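Local coordinates for Glyoxalase/Bleomycin resistance protein (Bacillus cereus ATCC 14579, PDB 1XQA) that is of unknown function but binds a magnesium ion and, as a member of the vicinal oxygen chelate superfamily, may be a glyoxalase-like enzyme, at residues H63-V74 / G105-C113; R18-G26 / I77-F86. One frame throughout, in Å; residues are numbered along the deposited sequence.

Interaction 1: H63-V74 / G105-C113. With MG (magnesium ion), chain C.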
loop_
_atom_site.group_PDB
_atom_site.type_symbol
_atom_site.label_atom_id
_atom_site.label_comp_id
_atom_site.label_asym_id
_atom_site.label_seq_id
_atom_site.Cartn_x
_atom_site.Cartn_y
_atom_site.Cartn_z
ATOM N N HIS A 63 16.052 15.003 -2.774
ATOM C CA HIS A 63 14.847 14.338 -2.268
ATOM C C HIS A 63 13.654 14.480 -3.205
ATOM O O HIS A 63 13.631 15.353 -4.083
ATOM C CB HIS A 63 14.483 14.766 -0.824
ATOM C CG HIS A 63 14.408 16.249 -0.610
ATOM N ND1 HIS A 63 15.474 16.981 -0.139
ATOM C CD2 HIS A 63 13.386 17.126 -0.758
ATOM C CE1 HIS A 63 15.120 18.250 -0.020
ATOM N NE2 HIS A 63 13.857 18.364 -0.389
ATOM N N VAL A 64 12.687 13.594 -3.006
ATOM C CA VAL A 64 11.413 13.610 -3.713
ATOM C C VAL A 64 10.307 13.975 -2.735
ATOM O O VAL A 64 10.191 13.352 -1.673
ATOM C CB VAL A 64 11.111 12.217 -4.324
ATOM C CG1 VAL A 64 9.832 12.268 -5.143
ATOM C CG2 VAL A 64 12.268 11.777 -5.208
ATOM N N GLY A 65 9.481 14.957 -3.093
ATOM C CA GLY A 65 8.495 15.485 -2.154
ATOM C C GLY A 65 7.045 15.126 -2.453
ATOM O O GLY A 65 6.595 15.219 -3.603
ATOM N N PHE A 66 6.332 14.736 -1.396
ATOM C CA PHE A 66 4.919 14.341 -1.450
ATOM C C PHE A 66 4.092 15.266 -0.568
ATOM O O PHE A 66 3.920 14.989 0.627
ATOM C CB PHE A 66 4.744 12.911 -0.922
ATOM C CG PHE A 66 5.309 11.865 -1.817
ATOM C CD1 PHE A 66 4.476 11.131 -2.644
ATOM C CD2 PHE A 66 6.667 11.607 -1.822
ATOM C CE1 PHE A 66 4.984 10.144 -3.461
ATOM C CE2 PHE A 66 7.198 10.634 -2.649
ATOM C CZ PHE A 66 6.338 9.893 -3.473
ATOM N N PRO A 67 3.577 16.371 -1.135
ATOM C CA PRO A 67 2.799 17.322 -0.348
ATOM C C PRO A 67 1.490 16.730 0.150
ATOM O O PRO A 67 0.902 15.873 -0.508
ATOM C CB PRO A 67 2.516 18.465 -1.340
ATOM C CG PRO A 67 2.664 17.850 -2.668
ATOM C CD PRO A 67 3.730 16.820 -2.528
ATOM N N GLN A 68 1.041 17.206 1.308
ATOM C CA GLN A 68 -0.178 16.698 1.926
ATOM C C GLN A 68 -1.221 17.794 2.034
ATOM O O GLN A 68 -0.892 18.977 1.989
ATOM C CB GLN A 68 0.115 16.124 3.319
ATOM C CG GLN A 68 1.143 15.001 3.316
ATOM C CD GLN A 68 0.714 13.815 2.478
ATOM O OE1 GLN A 68 -0.415 13.336 2.591
ATOM N NE2 GLN A 68 1.612 13.335 1.631
ATOM N N GLU A 69 -2.477 17.390 2.182
ATOM C CA GLU A 69 -3.589 18.330 2.209
ATOM C C GLU A 69 -3.669 19.091 3.524
ATOM O O GLU A 69 -4.276 20.164 3.587
ATOM C CB GLU A 69 -4.901 17.587 1.941
ATOM C CG GLU A 69 -5.988 18.443 1.314
ATOM C CD GLU A 69 -5.569 19.030 -0.024
ATOM O OE1 GLU A 69 -4.901 18.315 -0.812
ATOM O OE2 GLU A 69 -5.912 20.208 -0.285
ATOM N N SER A 70 -3.062 18.537 4.573
ATOM C CA SER A 70 -3.108 19.136 5.910
ATOM C C SER A 70 -1.912 18.734 6.766
ATOM O O SER A 70 -1.234 17.748 6.480
ATOM C CB SER A 70 -4.393 18.722 6.627
ATOM O OG SER A 70 -4.354 17.344 6.956
ATOM N N GLU A 71 -1.685 19.478 7.841
ATOM C CA GLU A 71 -0.642 19.134 8.801
ATOM C C GLU A 71 -0.975 17.857 9.585
ATOM O O GLU A 71 -0.077 17.110 9.977
ATOM C CB GLU A 71 -0.373 20.315 9.734
ATOM C CG GLU A 71 0.175 21.546 8.991
ATOM C CD GLU A 71 0.792 22.593 9.913
ATOM O OE1 GLU A 71 0.748 22.407 11.149
ATOM O OE2 GLU A 71 1.324 23.597 9.392
ATOM N N GLU A 72 -2.265 17.591 9.788
ATOM C CA GLU A 72 -2.707 16.346 10.426
ATOM C C GLU A 72 -2.302 15.122 9.595
ATOM O O GLU A 72 -1.919 14.090 10.146
ATOM C CB GLU A 72 -4.222 16.374 10.664
ATOM C CG GLU A 72 -4.837 15.079 11.205
ATOM C CD GLU A 72 -6.159 15.315 11.946
ATOM O OE1 GLU A 72 -6.415 16.467 12.379
ATOM O OE2 GLU A 72 -6.941 14.345 12.117
ATOM N N GLN A 73 -2.372 15.253 8.274
ATOM C CA GLN A 73 -1.976 14.166 7.371
ATOM C C GLN A 73 -0.468 13.917 7.381
ATOM O O GLN A 73 -0.025 12.766 7.283
ATOM C CB GLN A 73 -2.494 14.415 5.950
ATOM C CG GLN A 73 -4.026 14.287 5.847
ATOM C CD GLN A 73 -4.554 12.960 6.407
ATOM O OE1 GLN A 73 -5.364 12.945 7.341
ATOM N NE2 GLN A 73 -4.077 11.839 5.851
ATOM N N VAL A 74 0.309 14.991 7.520
ATOM C CA VAL A 74 1.754 14.880 7.687
ATOM C C VAL A 74 2.056 14.095 8.959
ATOM O O VAL A 74 2.882 13.173 8.937
ATOM C CB VAL A 74 2.478 16.271 7.689
ATOM C CG1 VAL A 74 3.993 16.113 7.929
ATOM C CG2 VAL A 74 2.218 17.005 6.361
ATOM N N GLY A 105 15.395 1.321 -1.031
ATOM C CA GLY A 105 15.955 1.574 -2.357
ATOM C C GLY A 105 17.004 2.675 -2.392
ATOM O O GLY A 105 17.701 2.832 -3.396
ATOM N N GLY A 106 17.130 3.446 -1.311
ATOM C CA GLY A 106 18.278 4.348 -1.161
ATOM C C GLY A 106 18.138 5.790 -1.624
ATOM O O GLY A 106 19.092 6.362 -2.171
ATOM N N PHE A 107 16.966 6.378 -1.395
ATOM C CA PHE A 107 16.732 7.801 -1.653
ATOM C C PHE A 107 15.872 8.389 -0.540
ATOM O O PHE A 107 15.190 7.653 0.183
ATOM C CB PHE A 107 16.056 8.008 -3.017
ATOM C CG PHE A 107 14.687 7.420 -3.101
ATOM C CD1 PHE A 107 13.559 8.224 -2.946
ATOM C CD2 PHE A 107 14.513 6.051 -3.306
ATOM C CE1 PHE A 107 12.285 7.674 -3.006
ATOM C CE2 PHE A 107 13.249 5.496 -3.363
ATOM C CZ PHE A 107 12.121 6.317 -3.211
ATOM N N THR A 108 15.901 9.711 -0.412
ATOM C CA THR A 108 15.194 10.417 0.651
ATOM C C THR A 108 13.887 10.960 0.106
ATOM O O THR A 108 13.848 11.487 -1.017
ATOM C CB THR A 108 16.059 11.569 1.174
ATOM O OG1 THR A 108 17.272 11.006 1.692
ATOM C CG2 THR A 108 15.341 12.377 2.271
ATOM N N ILE A 109 12.828 10.844 0.913
ATOM C CA ILE A 109 11.535 11.382 0.591
ATOM C C ILE A 109 11.207 12.503 1.578
ATOM O O ILE A 109 11.498 12.413 2.772
ATOM C CB ILE A 109 10.442 10.277 0.675
ATOM C CG1 ILE A 109 10.520 9.371 -0.563
ATOM C CG2 ILE A 109 9.044 10.896 0.819
ATOM C CD1 ILE A 109 9.620 8.128 -0.498
ATOM N N GLU A 110 10.629 13.568 1.058
ATOM C CA GLU A 110 10.119 14.652 1.889
ATOM C C GLU A 110 8.591 14.584 1.982
ATOM O O GLU A 110 7.902 14.357 0.982
ATOM C CB GLU A 110 10.541 15.972 1.241
ATOM C CG GLU A 110 9.979 17.210 1.872
ATOM C CD GLU A 110 10.086 18.407 0.940
ATOM O OE1 GLU A 110 10.182 18.194 -0.285
ATOM O OE2 GLU A 110 10.054 19.549 1.429
ATOM N N VAL A 111 8.055 14.830 3.179
ATOM C CA VAL A 111 6.617 14.825 3.379
ATOM C C VAL A 111 6.298 16.159 4.024
ATOM O O VAL A 111 6.908 16.509 5.017
ATOM C CB VAL A 111 6.165 13.647 4.294
ATOM C CG1 VAL A 111 4.635 13.650 4.482
ATOM C CG2 VAL A 111 6.671 12.290 3.742
HETATM N N MSE A 112 5.381 16.920 3.434
HETATM C CA MSE A 112 5.136 18.284 3.906
HETATM C C MSE A 112 3.740 18.802 3.628
HETATM O O MSE A 112 3.013 18.253 2.799
HETATM C CB MSE A 112 6.173 19.250 3.299
HETATM C CG MSE A 112 5.967 19.560 1.828
HETATM SE SE MSE A 112 6.318 18.071 0.621
HETATM C CE MSE A 112 6.574 19.122 -1.016
ATOM N N CYS A 113 3.380 19.854 4.355
ATOM C CA CYS A 113 2.197 20.658 4.070
ATOM C C CYS A 113 2.547 22.137 4.234
ATOM O O CYS A 113 3.180 22.531 5.216
ATOM C CB CYS A 113 1.053 20.277 5.009
ATOM S SG CYS A 113 -0.433 21.246 4.727
ATOM O OXT CYS A 113 2.217 22.983 3.395
HETATM MG MG MG C . 12.384 20.011 -0.555
HETATM O O HOH W 1 1.821 24.204 6.919
HETATM O O HOH W 2 12.838 20.309 1.486
HETATM O O HOH W 3 14.055 21.644 -1.320
#

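Interaction 2: R18-G26 / I77-F86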
loop_
_atom_site.group_PDB
_atom_site.type_symbol
_atom_site.label_atom_id
_atom_site.label_comp_id
_atom_site.label_asym_id
_atom_site.label_seq_id
_atom_site.Cartn_x
_atom_site.Cartn_y
_atom_site.Cartn_z
ATOM N N ARG A 18 9.151 -0.125 -4.392
ATOM C CA ARG A 18 7.736 -0.206 -4.809
ATOM C C ARG A 18 6.777 -0.407 -3.642
ATOM O O ARG A 18 5.766 0.291 -3.511
ATOM C CB ARG A 18 7.557 -1.336 -5.813
ATOM C CG ARG A 18 6.110 -1.609 -6.203
ATOM C CD ARG A 18 6.033 -2.754 -7.164
ATOM N NE ARG A 18 4.655 -3.203 -7.334
ATOM C CZ ARG A 18 4.297 -4.264 -8.052
ATOM N NH1 ARG A 18 5.216 -4.995 -8.696
ATOM N NH2 ARG A 18 3.015 -4.582 -8.152
ATOM N N GLU A 19 7.081 -1.378 -2.789
ATOM C CA GLU A 19 6.142 -1.739 -1.747
ATOM C C GLU A 19 6.008 -0.603 -0.712
ATOM O O GLU A 19 4.923 -0.355 -0.200
ATOM C CB GLU A 19 6.494 -3.111 -1.149
ATOM C CG GLU A 19 7.418 -3.090 0.026
ATOM C CD GLU A 19 7.924 -4.480 0.415
ATOM O OE1 GLU A 19 9.002 -4.540 1.060
ATOM O OE2 GLU A 19 7.265 -5.491 0.063
ATOM N N PHE A 20 7.110 0.098 -0.451
ATOM C CA PHE A 20 7.114 1.269 0.433
ATOM C C PHE A 20 6.242 2.392 -0.149
ATOM O O PHE A 20 5.413 2.982 0.554
ATOM C CB PHE A 20 8.550 1.775 0.617
ATOM C CG PHE A 20 8.677 2.913 1.590
ATOM C CD1 PHE A 20 8.643 2.666 2.965
ATOM C CD2 PHE A 20 8.857 4.234 1.135
ATOM C CE1 PHE A 20 8.789 3.713 3.879
ATOM C CE2 PHE A 20 9.002 5.292 2.050
ATOM C CZ PHE A 20 8.962 5.021 3.429
ATOM N N LEU A 21 6.407 2.655 -1.451
ATOM C CA LEU A 21 5.640 3.719 -2.117
ATOM C C LEU A 21 4.150 3.391 -2.182
ATOM O O LEU A 21 3.296 4.283 -2.035
ATOM C CB LEU A 21 6.217 4.013 -3.507
ATOM C CG LEU A 21 7.578 4.702 -3.502
ATOM C CD1 LEU A 21 8.227 4.563 -4.893
ATOM C CD2 LEU A 21 7.488 6.178 -3.041
ATOM N N GLU A 22 3.839 2.111 -2.374
ATOM C CA GLU A 22 2.447 1.646 -2.319
ATOM C C GLU A 22 1.837 1.807 -0.944
ATOM O O GLU A 22 0.762 2.381 -0.806
ATOM C CB GLU A 22 2.338 0.191 -2.767
ATOM C CG GLU A 22 2.592 0.054 -4.252
ATOM C CD GLU A 22 2.811 -1.374 -4.701
ATOM O OE1 GLU A 22 3.001 -2.267 -3.850
ATOM O OE2 GLU A 22 2.827 -1.589 -5.923
ATOM N N LYS A 23 2.535 1.321 0.074
ATOM C CA LYS A 23 2.001 1.330 1.429
ATOM C C LYS A 23 1.803 2.733 1.995
ATOM O O LYS A 23 0.720 3.055 2.504
ATOM C CB LYS A 23 2.913 0.528 2.356
ATOM C CG LYS A 23 2.305 0.331 3.750
ATOM C CD LYS A 23 3.118 -0.614 4.571
ATOM C CE LYS A 23 2.498 -0.745 5.946
ATOM N NZ LYS A 23 3.102 -1.878 6.722
ATOM N N TYR A 24 2.834 3.568 1.895
ATOM C CA TYR A 24 2.821 4.871 2.583
ATOM C C TYR A 24 2.362 6.056 1.723
ATOM O O TYR A 24 1.874 7.068 2.249
ATOM C CB TYR A 24 4.186 5.142 3.239
ATOM C CG TYR A 24 4.486 4.118 4.302
ATOM C CD1 TYR A 24 3.860 4.184 5.555
ATOM C CD2 TYR A 24 5.337 3.046 4.046
ATOM C CE1 TYR A 24 4.094 3.215 6.521
ATOM C CE2 TYR A 24 5.587 2.070 5.023
ATOM C CZ TYR A 24 4.959 2.172 6.254
ATOM O OH TYR A 24 5.204 1.206 7.200
ATOM N N PHE A 25 2.498 5.938 0.405
ATOM C CA PHE A 25 2.208 7.093 -0.442
ATOM C C PHE A 25 1.135 6.833 -1.484
ATOM O O PHE A 25 0.813 7.698 -2.292
ATOM C CB PHE A 25 3.498 7.676 -1.014
ATOM C CG PHE A 25 4.416 8.173 0.046
ATOM C CD1 PHE A 25 4.165 9.396 0.666
ATOM C CD2 PHE A 25 5.462 7.380 0.510
ATOM C CE1 PHE A 25 4.976 9.845 1.698
ATOM C CE2 PHE A 25 6.279 7.824 1.548
ATOM C CZ PHE A 25 6.035 9.061 2.133
ATOM N N GLY A 26 0.553 5.647 -1.432
ATOM C CA GLY A 26 -0.602 5.335 -2.271
ATOM C C GLY A 26 -0.341 5.272 -3.767
ATOM O O GLY A 26 -1.282 5.355 -4.555
ATOM N N ILE A 77 1.309 10.177 8.574
ATOM C CA ILE A 77 2.348 9.419 7.854
ATOM C C ILE A 77 3.612 9.259 8.714
ATOM O O ILE A 77 4.225 8.180 8.767
ATOM C CB ILE A 77 2.710 10.056 6.479
ATOM C CG1 ILE A 77 1.485 10.105 5.553
ATOM C CG2 ILE A 77 3.825 9.241 5.780
ATOM C CD1 ILE A 77 1.717 10.946 4.278
ATOM N N ASN A 78 4.019 10.351 9.356
ATOM C CA ASN A 78 5.121 10.331 10.324
ATOM C C ASN A 78 4.920 9.278 11.421
ATOM O O ASN A 78 5.795 8.458 11.677
ATOM C CB ASN A 78 5.220 11.724 10.975
ATOM C CG ASN A 78 6.472 11.888 11.802
ATOM O OD1 ASN A 78 6.445 11.722 13.024
ATOM N ND2 ASN A 78 7.586 12.201 11.141
ATOM N N GLN A 79 3.755 9.322 12.071
ATOM C CA GLN A 79 3.413 8.390 13.154
ATOM C C GLN A 79 3.446 6.943 12.659
ATOM O O GLN A 79 4.026 6.066 13.311
ATOM C CB GLN A 79 2.033 8.731 13.746
ATOM C CG GLN A 79 1.499 7.718 14.779
ATOM C CD GLN A 79 -0.043 7.731 14.956
ATOM O OE1 GLN A 79 -0.766 8.522 14.320
ATOM N NE2 GLN A 79 -0.544 6.840 15.826
ATOM N N ARG A 80 2.870 6.695 11.484
ATOM C CA ARG A 80 2.815 5.333 10.968
ATOM C C ARG A 80 4.188 4.814 10.578
ATOM O O ARG A 80 4.508 3.657 10.846
ATOM C CB ARG A 80 1.824 5.220 9.813
ATOM C CG ARG A 80 0.391 5.412 10.284
ATOM C CD ARG A 80 -0.630 5.394 9.169
ATOM N NE ARG A 80 -1.958 5.669 9.744
ATOM C CZ ARG A 80 -3.103 5.556 9.081
ATOM N NH1 ARG A 80 -3.117 5.175 7.802
ATOM N NH2 ARG A 80 -4.240 5.822 9.699
ATOM N N LEU A 81 5.000 5.672 9.975
ATOM C CA LEU A 81 6.386 5.293 9.629
ATOM C C LEU A 81 7.174 4.931 10.893
ATOM O O LEU A 81 7.824 3.893 10.940
ATOM C CB LEU A 81 7.085 6.408 8.850
ATOM C CG LEU A 81 6.665 6.567 7.387
ATOM C CD1 LEU A 81 7.234 7.869 6.808
ATOM C CD2 LEU A 81 7.101 5.360 6.551
ATOM N N LYS A 82 7.073 5.775 11.924
ATOM C CA LYS A 82 7.719 5.535 13.218
ATOM C C LYS A 82 7.292 4.196 13.829
ATOM O O LYS A 82 8.141 3.383 14.221
ATOM C CB LYS A 82 7.400 6.677 14.190
ATOM C CG LYS A 82 8.194 6.624 15.502
ATOM C CD LYS A 82 7.908 7.843 16.367
ATOM C CE LYS A 82 8.737 7.808 17.640
ATOM N NZ LYS A 82 8.120 8.673 18.695
ATOM N N GLU A 83 5.980 3.967 13.913
ATOM C CA GLU A 83 5.442 2.711 14.451
ATOM C C GLU A 83 5.863 1.496 13.664
ATOM O O GLU A 83 5.936 0.400 14.208
ATOM C CB GLU A 83 3.925 2.731 14.463
ATOM C CG GLU A 83 3.356 3.741 15.403
ATOM C CD GLU A 83 1.858 3.849 15.284
ATOM O OE1 GLU A 83 1.275 3.281 14.334
ATOM O OE2 GLU A 83 1.273 4.519 16.145
ATOM N N ASP A 84 6.112 1.691 12.383
ATOM C CA ASP A 84 6.472 0.600 11.499
ATOM C C ASP A 84 7.989 0.415 11.389
ATOM O O ASP A 84 8.464 -0.394 10.592
ATOM C CB ASP A 84 5.843 0.801 10.119
ATOM C CG ASP A 84 4.330 0.678 10.135
ATOM O OD1 ASP A 84 3.739 0.319 11.194
ATOM O OD2 ASP A 84 3.720 0.943 9.076
ATOM N N GLY A 85 8.745 1.162 12.191
ATOM C CA GLY A 85 10.179 0.903 12.333
ATOM C C GLY A 85 11.102 1.746 11.486
ATOM O O GLY A 85 12.303 1.464 11.410
ATOM N N PHE A 86 10.552 2.774 10.838
ATOM C CA PHE A 86 11.372 3.730 10.109
ATOM C C PHE A 86 11.794 4.864 11.040
ATOM O O PHE A 86 11.038 5.310 11.902
ATOM C CB PHE A 86 10.660 4.254 8.863
ATOM C CG PHE A 86 10.345 3.179 7.858
ATOM C CD1 PHE A 86 11.266 2.832 6.877
ATOM C CD2 PHE A 86 9.152 2.486 7.924
ATOM C CE1 PHE A 86 10.987 1.806 5.951
ATOM C CE2 PHE A 86 8.851 1.468 7.013
ATOM C CZ PHE A 86 9.775 1.127 6.022
#

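Interaction 1: H63-V74 / G105-C113
Val64 and Ile109 pair as neighbours in two parallel strands, 64-67 and 107-112, the outermost and second strands of a mixed four-stranded sheet in the vicinal oxygen chelate fold, which is built from βαβββ units. The regular part of the pairing is tight: Val64 N donates to Thr108 O (3.1 Å), Glu110 N to Val64 O (2.8 Å) and Phe66 N to Glu110 O, this last bond nearly straight at 167°. On the face carrying Val64, Phe66 and Ile109 the packing is apolar; CG2 of Ile109 lies 3.6 Å from CD2 of the Phe66 ring, and Leu21 and Phe25 of helix 14-25 cover both residues.

The opposite face holds the metal site. His63, its imidazole turned between its own backbone N and carbonyl carbon (chi1 52°), binds the magnesium ion through NE2 at 2.2 Å. Glu110 crosses it with CG opposite the backbone N, its carboxylate plane 78° from the imidazole and OE1 near the ring plane at the CD2 edge. Glu110, also part of the metal site, keeps OE1 2.9 Å from the magnesium ion, a longer approach than that of His63 NE2, while two waters also bind the metal.

The pairing slackens at Phe66 O, which lies 3.7 Å from Met112 N, and Gln68 curls back so that NE2 bonds to Phe66 O from above the carbonyl plane. The chain end is held again where Gln68 N meets Met112 O and Val74 CG2 packs on Cys113 CB. At the solvent side a single water bridges Glu71 OE2 (2.6 Å) and the terminal Cys113 O.

Interaction 2: R18-G26 / I77-F86
An aromatic cluster of Phe20, Tyr24 and Phe86 joins the two helices of this βαβββ-type fold, 14-25 and 71-83, where the second ends in a Schellman motif. The helix segments themselves stand well apart, their axes 11.3 Å from each other at closest approach and inclined at 133°, so large side chains span the gap.

Leu81 packs against two of the three rings, with its CD2 almost centrally over one face of Tyr24, 3.5 Å from the ring centroid, in a CH-pi contact; the aliphatic CG of Lys23 covers the opposite face toward the rim. The same methyl also touches Phe20 CE1. Phe20 in turn directs its edge at the face of Phe86, with planes 60° apart and CE1 3.5 Å from Phe86 CZ, whereas Tyr24 and Phe86 meet obliquely. Phe20 reaches Phe86 because its chi1 of -176° turns the ring away from its own backbone N. Farther along, Phe25 CZ makes a looser contact with Ile77 CG2 at 4.3 Å.

The Schellman turn, with Gly85 at positive phi, bonds Phe86 N to Leu81 O and thereby brings Phe86 back against the helix it follows; Leu81 O lies at the edge of the Phe86 ring, in its plane. Polar groups border this apolar centre on the outer side. Asp84 is shared with the second subunit: its OD1 forms salt bridges to Lys76 and Arg80 of that chain. Lys23 NZ makes at most a long, less certain salt bridge to OD2. Near the plane of its ring, Tyr24 extends its hydroxyl as donor to Asp84 OD2; the modelled 2.4 Å is shorter than expected for such a hydrogen bond, and its exact length is doubtful.

In the fold
The centres of interactions 1 and 2 lie about 11 Å apart, and their segments alternate along the chain: 18-26, 63-74, 77-86, then 105-113. Helix 71-83 belongs to both, its start to interaction 1 and its end to interaction 2. The contacts also touch directly, Phe25 packing on Phe66, Ile109 and Val111, and Ile77 on Gln68. Helix 14-25 thus lies against the sheet containing strands 64-67 and 107-112, behind the paired segments whose opposite side presents His63 and Glu110. The magnesium site and the helix pair, whose outer side meets the second subunit, are therefore joined through a largely apolar layer.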